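Local structure of lovastatin nonaketide synthase, polyketide synthase component (Aspergillus terreus, 7CPX) at residues A[564-570]-A[627-631]; A[655-660]-A[817-822]; A[762-768]-A[821-826]. The protein serves as the iterative polyketide synthase of lovastatin biosynthesis, building the enzyme-bound nonaketide dihydromonacolin L from malonyl-CoA, with S-adenosylmethionine and NADPH. The protein carries 2 engineered substitutions. All coordinates share one frame; numbering follows the deposited sequence.

Interaction 1. Residues A[564-570]-A[627-631]; sequences TGQGAQW and SQPLC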
loop_
_atom_site.group_PDB
_atom_site.type_symbol
_atom_site.label_atom_id
_atom_site.label_comp_id
_atom_site.label_asym_id
_atom_site.label_seq_id
_atom_site.Cartn_x
_atom_site.Cartn_y
_atom_site.Cartn_z
ATOM N N THR A 564 39.871 57.601 -44.184
ATOM C CA THR A 564 39.447 58.979 -43.999
ATOM C C THR A 564 40.463 59.944 -44.603
ATOM O O THR A 564 41.657 59.647 -44.694
ATOM C CB THR A 564 39.263 59.286 -42.513
ATOM O OG1 THR A 564 40.503 59.082 -41.822
ATOM C CG2 THR A 564 38.195 58.385 -41.909
ATOM N N GLY A 565 39.975 61.116 -45.003
ATOM C CA GLY A 565 40.806 62.093 -45.678
ATOM C C GLY A 565 40.943 63.408 -44.940
ATOM O O GLY A 565 40.523 63.532 -43.785
ATOM N N GLN A 566 41.533 64.398 -45.604
ATOM C CA GLN A 566 41.708 65.710 -45.001
ATOM C C GLN A 566 40.355 66.362 -44.747
ATOM O O GLN A 566 39.373 66.109 -45.449
ATOM C CB GLN A 566 42.562 66.602 -45.902
ATOM C CG GLN A 566 42.849 67.981 -45.323
ATOM C CD GLN A 566 43.774 68.802 -46.200
ATOM O OE1 GLN A 566 44.266 68.324 -47.223
ATOM N NE2 GLN A 566 44.014 70.047 -45.803
ATOM N N GLY A 567 40.311 67.212 -43.722
ATOM C CA GLY A 567 39.083 67.813 -43.264
ATOM C C GLY A 567 38.376 67.031 -42.179
ATOM O O GLY A 567 37.499 67.584 -41.505
ATOM N N ALA A 568 38.734 65.760 -41.994
ATOM C CA ALA A 568 38.201 64.939 -40.920
ATOM C C ALA A 568 39.192 64.721 -39.788
ATOM O O ALA A 568 38.801 64.194 -38.740
ATOM C CB ALA A 568 37.761 63.573 -41.468
ATOM N N GLN A 569 40.454 65.105 -39.966
ATOM C CA GLN A 569 41.453 64.893 -38.931
ATOM C C GLN A 569 41.088 65.676 -37.676
ATOM O O GLN A 569 40.716 66.851 -37.746
ATOM C CB GLN A 569 42.841 65.299 -39.434
ATOM C CG GLN A 569 43.113 66.801 -39.478
ATOM C CD GLN A 569 42.171 67.549 -40.400
ATOM O OE1 GLN A 569 41.362 66.947 -41.105
ATOM N NE2 GLN A 569 42.274 68.873 -40.400
ATOM N N TRP A 570 41.190 65.017 -36.531
ATOM C CA TRP A 570 40.880 65.608 -35.243
ATOM C C TRP A 570 42.155 66.047 -34.541
ATOM O O TRP A 570 43.240 65.526 -34.817
ATOM C CB TRP A 570 40.122 64.604 -34.368
ATOM C CG TRP A 570 39.043 63.867 -35.101
ATOM C CD1 TRP A 570 38.909 62.514 -35.217
ATOM C CD2 TRP A 570 37.952 64.442 -35.830
ATOM N NE1 TRP A 570 37.797 62.211 -35.965
ATOM C CE2 TRP A 570 37.193 63.377 -36.355
ATOM C CE3 TRP A 570 37.541 65.755 -36.086
ATOM C CZ2 TRP A 570 36.048 63.583 -37.122
ATOM C CZ3 TRP A 570 36.403 65.956 -36.848
ATOM C CH2 TRP A 570 35.670 64.876 -37.356
ATOM N N SER A 627 48.102 68.672 -41.488
ATOM C CA SER A 627 46.854 67.916 -41.493
ATOM C C SER A 627 46.937 66.721 -42.435
ATOM O O SER A 627 46.483 65.623 -42.092
ATOM C CB SER A 627 45.689 68.825 -41.884
ATOM O OG SER A 627 45.875 69.364 -43.180
ATOM N N GLN A 628 47.514 66.909 -43.632
ATOM C CA GLN A 628 47.596 65.790 -44.571
ATOM C C GLN A 628 48.514 64.696 -44.044
ATOM O O GLN A 628 48.056 63.551 -43.873
ATOM C CB GLN A 628 48.029 66.297 -45.949
ATOM C CG GLN A 628 47.016 67.213 -46.613
ATOM C CD GLN A 628 47.538 67.821 -47.898
ATOM O OE1 GLN A 628 48.700 67.634 -48.258
ATOM N NE2 GLN A 628 46.680 68.555 -48.597
ATOM N N PRO A 629 49.793 64.959 -43.766
ATOM C CA PRO A 629 50.639 63.895 -43.205
ATOM C C PRO A 629 50.156 63.388 -41.860
ATOM O O PRO A 629 50.381 62.216 -41.545
ATOM C CB PRO A 629 52.020 64.555 -43.102
ATOM C CG PRO A 629 51.758 66.009 -43.099
ATOM C CD PRO A 629 50.536 66.219 -43.932
ATOM N N LEU A 630 49.501 64.223 -41.051
ATOM C CA LEU A 630 48.972 63.739 -39.778
ATOM C C LEU A 630 47.939 62.643 -40.002
ATOM O O LEU A 630 48.010 61.570 -39.390
ATOM C CB LEU A 630 48.365 64.894 -38.981
ATOM C CG LEU A 630 47.612 64.502 -37.707
ATOM C CD1 LEU A 630 47.921 65.477 -36.583
ATOM C CD2 LEU A 630 46.111 64.442 -37.957
ATOM N N CYS A 631 46.971 62.893 -40.886
ATOM C CA CYS A 631 45.963 61.881 -41.180
ATOM C C CYS A 631 46.592 60.662 -41.841
ATOM O O CYS A 631 46.203 59.520 -41.559
ATOM C CB CYS A 631 44.871 62.471 -42.070
ATOM S SG CYS A 631 43.535 61.319 -42.466
#

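Interaction 2. Residues A[655-660]-A[817-822]; sequences HSSGEI and YWKDNL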
loop_
_atom_site.group_PDB
_atom_site.type_symbol
_atom_site.label_atom_id
_atom_site.label_comp_id
_atom_site.label_asym_id
_atom_site.label_seq_id
_atom_site.Cartn_x
_atom_site.Cartn_y
_atom_site.Cartn_z
ATOM N N HIS A 655 39.877 60.327 -49.763
ATOM C CA HIS A 655 40.356 61.530 -50.424
ATOM C C HIS A 655 41.580 62.059 -49.691
ATOM O O HIS A 655 41.695 61.929 -48.470
ATOM C CB HIS A 655 39.268 62.612 -50.479
ATOM C CG HIS A 655 38.783 63.051 -49.132
ATOM N ND1 HIS A 655 37.770 62.403 -48.459
ATOM C CD2 HIS A 655 39.171 64.074 -48.334
ATOM C CE1 HIS A 655 37.555 63.008 -47.304
ATOM N NE2 HIS A 655 38.392 64.025 -47.204
ATOM N N SER A 656 42.496 62.654 -50.452
ATOM C CA SER A 656 43.720 63.253 -49.913
ATOM C C SER A 656 44.443 62.185 -49.100
ATOM O O SER A 656 44.822 61.151 -49.679
ATOM C CB SER A 656 43.345 64.527 -49.155
ATOM O OG SER A 656 44.495 65.155 -48.614
ATOM N N SER A 657 44.646 62.366 -47.792
ATOM C CA SER A 657 45.361 61.365 -47.008
ATOM C C SER A 657 44.693 60.002 -47.118
ATOM O O SER A 657 45.374 58.974 -47.225
ATOM C CB SER A 657 45.438 61.804 -45.545
ATOM O OG SER A 657 46.121 63.039 -45.418
ATOM N N GLY A 658 43.363 59.977 -47.124
ATOM C CA GLY A 658 42.625 58.732 -47.193
ATOM C C GLY A 658 43.046 57.895 -48.381
ATOM O O GLY A 658 42.942 56.666 -48.354
ATOM N N GLU A 659 43.525 58.554 -49.434
ATOM C CA GLU A 659 44.047 57.818 -50.578
ATOM C C GLU A 659 45.459 57.316 -50.304
ATOM O O GLU A 659 45.739 56.121 -50.449
ATOM C CB GLU A 659 44.019 58.703 -51.827
ATOM C CG GLU A 659 43.998 57.933 -53.142
ATOM C CD GLU A 659 45.237 57.083 -53.352
ATOM O OE1 GLU A 659 46.352 57.579 -53.087
ATOM O OE2 GLU A 659 45.093 55.915 -53.770
ATOM N N ILE A 660 46.351 58.209 -49.872
ATOM C CA ILE A 660 47.763 57.854 -49.756
ATOM C C ILE A 660 47.928 56.659 -48.826
ATOM O O ILE A 660 48.533 55.642 -49.188
ATOM C CB ILE A 660 48.583 59.061 -49.269
ATOM C CG1 ILE A 660 48.458 60.228 -50.254
ATOM C CG2 ILE A 660 50.043 58.669 -49.088
ATOM C CD1 ILE A 660 49.028 61.536 -49.740
ATOM N N TYR A 817 48.545 59.634 -60.676
ATOM C CA TYR A 817 47.508 59.212 -59.741
ATOM C C TYR A 817 47.618 59.966 -58.420
ATOM O O TYR A 817 46.607 60.413 -57.863
ATOM C CB TYR A 817 47.596 57.705 -59.509
ATOM C CG TYR A 817 46.561 57.179 -58.541
ATOM C CD1 TYR A 817 45.210 57.426 -58.740
ATOM C CD2 TYR A 817 46.934 56.428 -57.436
ATOM C CE1 TYR A 817 44.261 56.947 -57.861
ATOM C CE2 TYR A 817 45.991 55.942 -56.552
ATOM C CZ TYR A 817 44.655 56.206 -56.770
ATOM O OH TYR A 817 43.708 55.727 -55.894
ATOM N N TRP A 818 48.839 60.123 -57.905
ATOM C CA TRP A 818 49.018 60.883 -56.674
ATOM C C TRP A 818 48.657 62.349 -56.875
ATOM O O TRP A 818 48.241 63.023 -55.925
ATOM C CB TRP A 818 50.457 60.744 -56.179
ATOM C CG TRP A 818 50.902 59.318 -56.041
ATOM C CD1 TRP A 818 51.534 58.564 -56.985
ATOM C CD2 TRP A 818 50.747 58.475 -54.893
ATOM N NE1 TRP A 818 51.783 57.303 -56.498
ATOM C CE2 TRP A 818 51.309 57.223 -55.214
ATOM C CE3 TRP A 818 50.186 58.656 -53.625
ATOM C CZ2 TRP A 818 51.329 56.160 -54.315
ATOM C CZ3 TRP A 818 50.208 57.599 -52.733
ATOM C CH2 TRP A 818 50.775 56.367 -53.084
ATOM N N LYS A 819 48.817 62.862 -58.098
ATOM C CA LYS A 819 48.346 64.212 -58.396
ATOM C C LYS A 819 46.822 64.271 -58.414
ATOM O O LYS A 819 46.218 65.176 -57.825
ATOM C CB LYS A 819 48.919 64.677 -59.735
ATOM C CG LYS A 819 48.299 65.958 -60.271
ATOM C CD LYS A 819 49.030 66.451 -61.507
ATOM C CE LYS A 819 48.325 67.645 -62.128
ATOM N NZ LYS A 819 49.045 68.155 -63.326
ATOM N N ASP A 820 46.183 63.310 -59.084
ATOM C CA ASP A 820 44.729 63.240 -59.095
ATOM C C ASP A 820 44.164 63.085 -57.693
ATOM O O ASP A 820 43.000 63.434 -57.461
ATOM C CB ASP A 820 44.268 62.072 -59.969
ATOM C CG ASP A 820 44.717 62.209 -61.409
ATOM O OD1 ASP A 820 45.373 63.221 -61.734
ATOM O OD2 ASP A 820 44.416 61.304 -62.214
ATOM N N ASN A 821 44.961 62.560 -56.759
ATOM C CA ASN A 821 44.503 62.438 -55.378
ATOM C C ASN A 821 43.953 63.763 -54.866
ATOM O O ASN A 821 42.948 63.791 -54.147
ATOM C CB ASN A 821 45.648 61.958 -54.486
ATOM C CG ASN A 821 45.235 61.815 -53.035
ATOM O OD1 ASN A 821 44.063 61.593 -52.730
ATOM N ND2 ASN A 821 46.197 61.950 -52.130
ATOM N N LEU A 822 44.600 64.871 -55.226
ATOM C CA LEU A 822 44.143 66.200 -54.849
ATOM C C LEU A 822 43.528 66.980 -56.001
ATOM O O LEU A 822 42.896 68.013 -55.757
ATOM C CB LEU A 822 45.306 67.016 -54.261
ATOM C CG LEU A 822 45.710 66.723 -52.813
ATOM C CD1 LEU A 822 44.598 67.105 -51.848
ATOM C CD2 LEU A 822 46.098 65.262 -52.631
#

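Interaction 3. Residues A[762-768]-A[821-826]; sequences YHSHHML and NLVSPV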
loop_
_atom_site.group_PDB
_atom_site.type_symbol
_atom_site.label_atom_id
_atom_site.label_comp_id
_atom_site.label_asym_id
_atom_site.label_seq_id
_atom_site.Cartn_x
_atom_site.Cartn_y
_atom_site.Cartn_z
ATOM N N TYR A 762 40.731 71.469 -52.014
ATOM C CA TYR A 762 41.149 70.340 -52.830
ATOM C C TYR A 762 40.036 69.955 -53.796
ATOM O O TYR A 762 38.867 70.302 -53.606
ATOM C CB TYR A 762 41.537 69.136 -51.962
ATOM C CG TYR A 762 40.833 69.074 -50.626
ATOM C CD1 TYR A 762 39.553 68.548 -50.514
ATOM C CD2 TYR A 762 41.452 69.541 -49.474
ATOM C CE1 TYR A 762 38.909 68.491 -49.292
ATOM C CE2 TYR A 762 40.818 69.487 -48.249
ATOM C CZ TYR A 762 39.547 68.961 -48.164
ATOM O OH TYR A 762 38.911 68.907 -46.944
ATOM N N HIS A 763 40.421 69.229 -54.845
ATOM C CA HIS A 763 39.520 68.857 -55.932
ATOM C C HIS A 763 39.033 70.076 -56.706
ATOM O O HIS A 763 38.027 70.005 -57.419
ATOM C CB HIS A 763 38.328 68.049 -55.408
ATOM C CG HIS A 763 38.721 66.889 -54.548
ATOM N ND1 HIS A 763 37.968 66.469 -53.472
ATOM C CD2 HIS A 763 39.790 66.060 -54.605
ATOM C CE1 HIS A 763 38.558 65.432 -52.903
ATOM N NE2 HIS A 763 39.665 65.164 -53.572
ATOM N N SER A 764 39.738 71.198 -56.571
ATOM C CA SER A 764 39.426 72.423 -57.288
ATOM C C SER A 764 40.732 73.082 -57.705
ATOM O O SER A 764 41.824 72.597 -57.394
ATOM C CB SER A 764 38.578 73.375 -56.434
ATOM O OG SER A 764 39.211 73.652 -55.198
ATOM N N HIS A 765 40.617 74.202 -58.420
ATOM C CA HIS A 765 41.806 74.860 -58.948
ATOM C C HIS A 765 42.707 75.404 -57.846
ATOM O O HIS A 765 43.899 75.620 -58.093
ATOM C CB HIS A 765 41.406 75.993 -59.897
ATOM C CG HIS A 765 40.885 77.213 -59.203
ATOM N ND1 HIS A 765 39.542 77.422 -58.972
ATOM C CD2 HIS A 765 41.527 78.293 -58.697
ATOM C CE1 HIS A 765 39.379 78.577 -58.350
ATOM N NE2 HIS A 765 40.567 79.125 -58.171
ATOM N N HIS A 766 42.176 75.615 -56.640
ATOM C CA HIS A 766 42.969 76.218 -55.571
ATOM C C HIS A 766 44.277 75.465 -55.359
ATOM O O HIS A 766 45.356 76.067 -55.328
ATOM C CB HIS A 766 42.158 76.257 -54.274
ATOM C CG HIS A 766 41.052 77.265 -54.283
ATOM N ND1 HIS A 766 40.717 78.011 -53.173
ATOM C CD2 HIS A 766 40.202 77.649 -55.264
ATOM C CE1 HIS A 766 39.712 78.813 -53.471
ATOM N NE2 HIS A 766 39.379 78.613 -54.733
ATOM N N MET A 767 44.199 74.145 -55.211
ATOM C CA MET A 767 45.384 73.314 -55.052
ATOM C C MET A 767 45.912 72.779 -56.376
ATOM O O MET A 767 46.910 72.052 -56.380
ATOM C CB MET A 767 45.082 72.140 -54.114
ATOM C CG MET A 767 45.041 72.518 -52.641
ATOM S SD MET A 767 44.630 71.118 -51.580
ATOM C CE MET A 767 44.719 71.878 -49.961
ATOM N N LEU A 768 45.273 73.118 -57.496
ATOM C CA LEU A 768 45.739 72.619 -58.788
ATOM C C LEU A 768 47.160 73.059 -59.108
ATOM O O LEU A 768 47.977 72.201 -59.489
ATOM C CB LEU A 768 44.766 73.054 -59.888
ATOM C CG LEU A 768 45.157 72.671 -61.317
ATOM C CD1 LEU A 768 45.390 71.171 -61.434
ATOM C CD2 LEU A 768 44.089 73.124 -62.299
ATOM N N ASN A 821 44.961 62.560 -56.759
ATOM C CA ASN A 821 44.503 62.438 -55.378
ATOM C C ASN A 821 43.953 63.763 -54.866
ATOM O O ASN A 821 42.948 63.791 -54.147
ATOM C CB ASN A 821 45.648 61.958 -54.486
ATOM C CG ASN A 821 45.235 61.815 -53.035
ATOM O OD1 ASN A 821 44.063 61.593 -52.730
ATOM N ND2 ASN A 821 46.197 61.950 -52.130
ATOM N N LEU A 822 44.600 64.871 -55.226
ATOM C CA LEU A 822 44.143 66.200 -54.849
ATOM C C LEU A 822 43.528 66.980 -56.001
ATOM O O LEU A 822 42.896 68.013 -55.757
ATOM C CB LEU A 822 45.306 67.016 -54.261
ATOM C CG LEU A 822 45.710 66.723 -52.813
ATOM C CD1 LEU A 822 44.598 67.105 -51.848
ATOM C CD2 LEU A 822 46.098 65.262 -52.631
ATOM N N VAL A 823 43.690 66.520 -57.242
ATOM C CA VAL A 823 43.164 67.240 -58.398
ATOM C C VAL A 823 41.816 66.660 -58.808
ATOM O O VAL A 823 40.801 67.366 -58.813
ATOM C CB VAL A 823 44.159 67.197 -59.573
ATOM C CG1 VAL A 823 43.512 67.744 -60.842
ATOM C CG2 VAL A 823 45.419 67.981 -59.228
ATOM N N SER A 824 41.795 65.376 -59.153
ATOM C CA SER A 824 40.597 64.780 -59.719
ATOM C C SER A 824 39.498 64.655 -58.663
ATOM O O SER A 824 39.784 64.495 -57.473
ATOM C CB SER A 824 40.908 63.402 -60.295
ATOM O OG SER A 824 41.889 63.484 -61.313
ATOM N N PRO A 825 38.230 64.727 -59.072
ATOM C CA PRO A 825 37.141 64.464 -58.126
ATOM C C PRO A 825 37.160 63.014 -57.667
ATOM O O PRO A 825 37.603 62.117 -58.387
ATOM C CB PRO A 825 35.880 64.787 -58.933
ATOM C CG PRO A 825 36.284 64.610 -60.354
ATOM C CD PRO A 825 37.724 65.023 -60.424
ATOM N N VAL A 826 36.666 62.792 -56.453
ATOM C CA VAL A 826 36.717 61.484 -55.811
ATOM C C VAL A 826 35.340 60.845 -55.906
ATOM O O VAL A 826 34.358 61.380 -55.376
ATOM C CB VAL A 826 37.171 61.596 -54.347
ATOM C CG1 VAL A 826 37.324 60.215 -53.730
ATOM C CG2 VAL A 826 38.474 62.378 -54.246
#

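Interaction 1. Residues A[564-570]-A[627-631]
Gln566 reaches across to Gln628 amide to amide, and the only hydrogen bond between the two segments results: Gln628 NE2 donates a hydrogen bond to Gln566 OE1 at 2.8 Å. The acceptor lies close to the plane of the Gln628 amide, while the two amide planes stand 77° apart. Gln566 attains this reach because its CG sits anti to the backbone N (chi1 -178°) and the chain stays extended beyond it. Its NE2 approaches Ser627 OG, but the angle is poor, and Ser627 OG is instead bonded to Tyr623 O.

Cys631 docks by its sulfur, with SG 3.4 Å from the carbonyl atom Thr564 O. Gln569 crosses Leu630 at about a right angle, with Gln569 CB 3.7 Å from Leu630 CD2; the bend at chi2 (-61°) then carries the amide back toward Ser627 CB. Its NE2 is bonded to Val621 O, and its OE1 accepts weakly from Gly567 N.

The TGQGAQ sequence directly after strand 558-563 matches the GQG sequence found after the first strand of acyltransferase domains, in which, as in bacterial malonyl transacylases, the backbone at the first glutamine probably belongs to the oxyanion hole. The bond from Gln628 and a weak one from Ser656 OG, both to Gln566 OE1, probably orient this buried amide beside what appears to be the nucleophile elbow.

Interaction 2. Residues A[655-660]-A[817-822]
Asn821 plugs its amide into the turn that begins at Ser656, with ND2 donating to Ser656 O over 2.9 Å at an N-H...acceptor angle of 150°. The acceptor lies in the Asn821 amide plane, but ND2 stands above the carbonyl plane of Ser656, not on a lone pair. That oxygen is gripped twice: Glu659 N, in the first turn of helix 657-665, reaches it from the opposite face. The Asn821 amide also brings OD1 to 3.0 Å from Ser656 N, and OD1 lies against Glu659 CB. With CG anti to its own backbone N (chi1 180°), Asn821 points the whole amide at the helix start.

The GHSSG sequence around Ser656, at a turn joining strand 648-652 to helix 657-665, fits the nucleophile elbow of the acyltransferase fold. The positive phi of Ser656 (55°) is consistent with that assignment, and Ser656 is probably the acyl-carrying serine, as in relatives.

One turn further on, Glu659 and Tyr817 meet from opposite directions. Tyr817 OH donates to Glu659 OE2 at 2.5 Å, arriving from above the carboxylate plane, and the same hydroxyl is hydrogen-bonded to Ser799 OG, so it has partners on two chain segments. Beside this buried polar pair, Ile660 closes the contact with hydrocarbon: its CG2 lies 3.8 Å from Trp818 CZ3, while its side chain crosses Asn821 at about a right angle, CG1 lying against ND2. At the side chain of Ser656, Leu822 CD1 packs 3.8 Å from Ser656 OG, and the neighbouring hydroxyl Ser657 OG is bonded to Gln628 O in helix 624-644.

Interaction 3. Residues A[762-768]-A[821-826]
The AYHS loop of the acyltransferase domain, the sequence that in related enzymes carries the histidine working with the elbow serine, lies here with Tyr762 against Leu822 and with His763 against Leu822, Val823 and Val826. By that homology His763 is probably the active-site histidine. Its backbone is tied down first: His763 N donates to Leu822 O at 2.9 Å, with an N-H...acceptor angle of 153°. Next to this bond, a CA-H...O contact joins His763 CA to Val823 O at 3.5 Å. His763 itself has a left-handed backbone conformation (phi 65°).

With CG anti to the carbonyl carbon (chi1 -51°), the imidazole is carried toward the 821-826 loop. Asn821 O lies at the ring edge, near its plane, 3.6 Å from His763 NE2. A methyl of Val826, CG2, packs by NE2 and CE1, while Tyr762 CD1 lies over one ring face, offset toward its rim.

The rest of the contact is hydrocarbon and sulfur. Leu822 CD1 is received by two residues of the loop, lying 3.7 Å from Tyr762 CB and near the thioether of Met767, whose chain is extended beyond CG and crosses the leucine at a slant. Farther along, Leu768 CD1 sits 3.9 Å from Val823 CG2.

Overall arrangement
All three contacts lie inside the malonyl-CoA:ACP transacylase domain, their centres about 12 Å (1 and 2), 15 Å (1 and 3) and 9 Å (2 and 3) apart. Residues 564-570 and 655-660 follow strands 558-563 and 648-652, neighbours in one parallel sheet. Helix 624-644 comes between them in sequence; 762-768 and 817-826 arrive later. Interactions 2 and 3 share Asn821 and Leu822, while Gln566 O, probably bonded to His655 NE2 and Tyr762 OH, joins interaction 1 to both. The 564-570 loop, elbow and histidine loop thus converge from distant sequence on one region, consistent with the domain's acyl-transfer site.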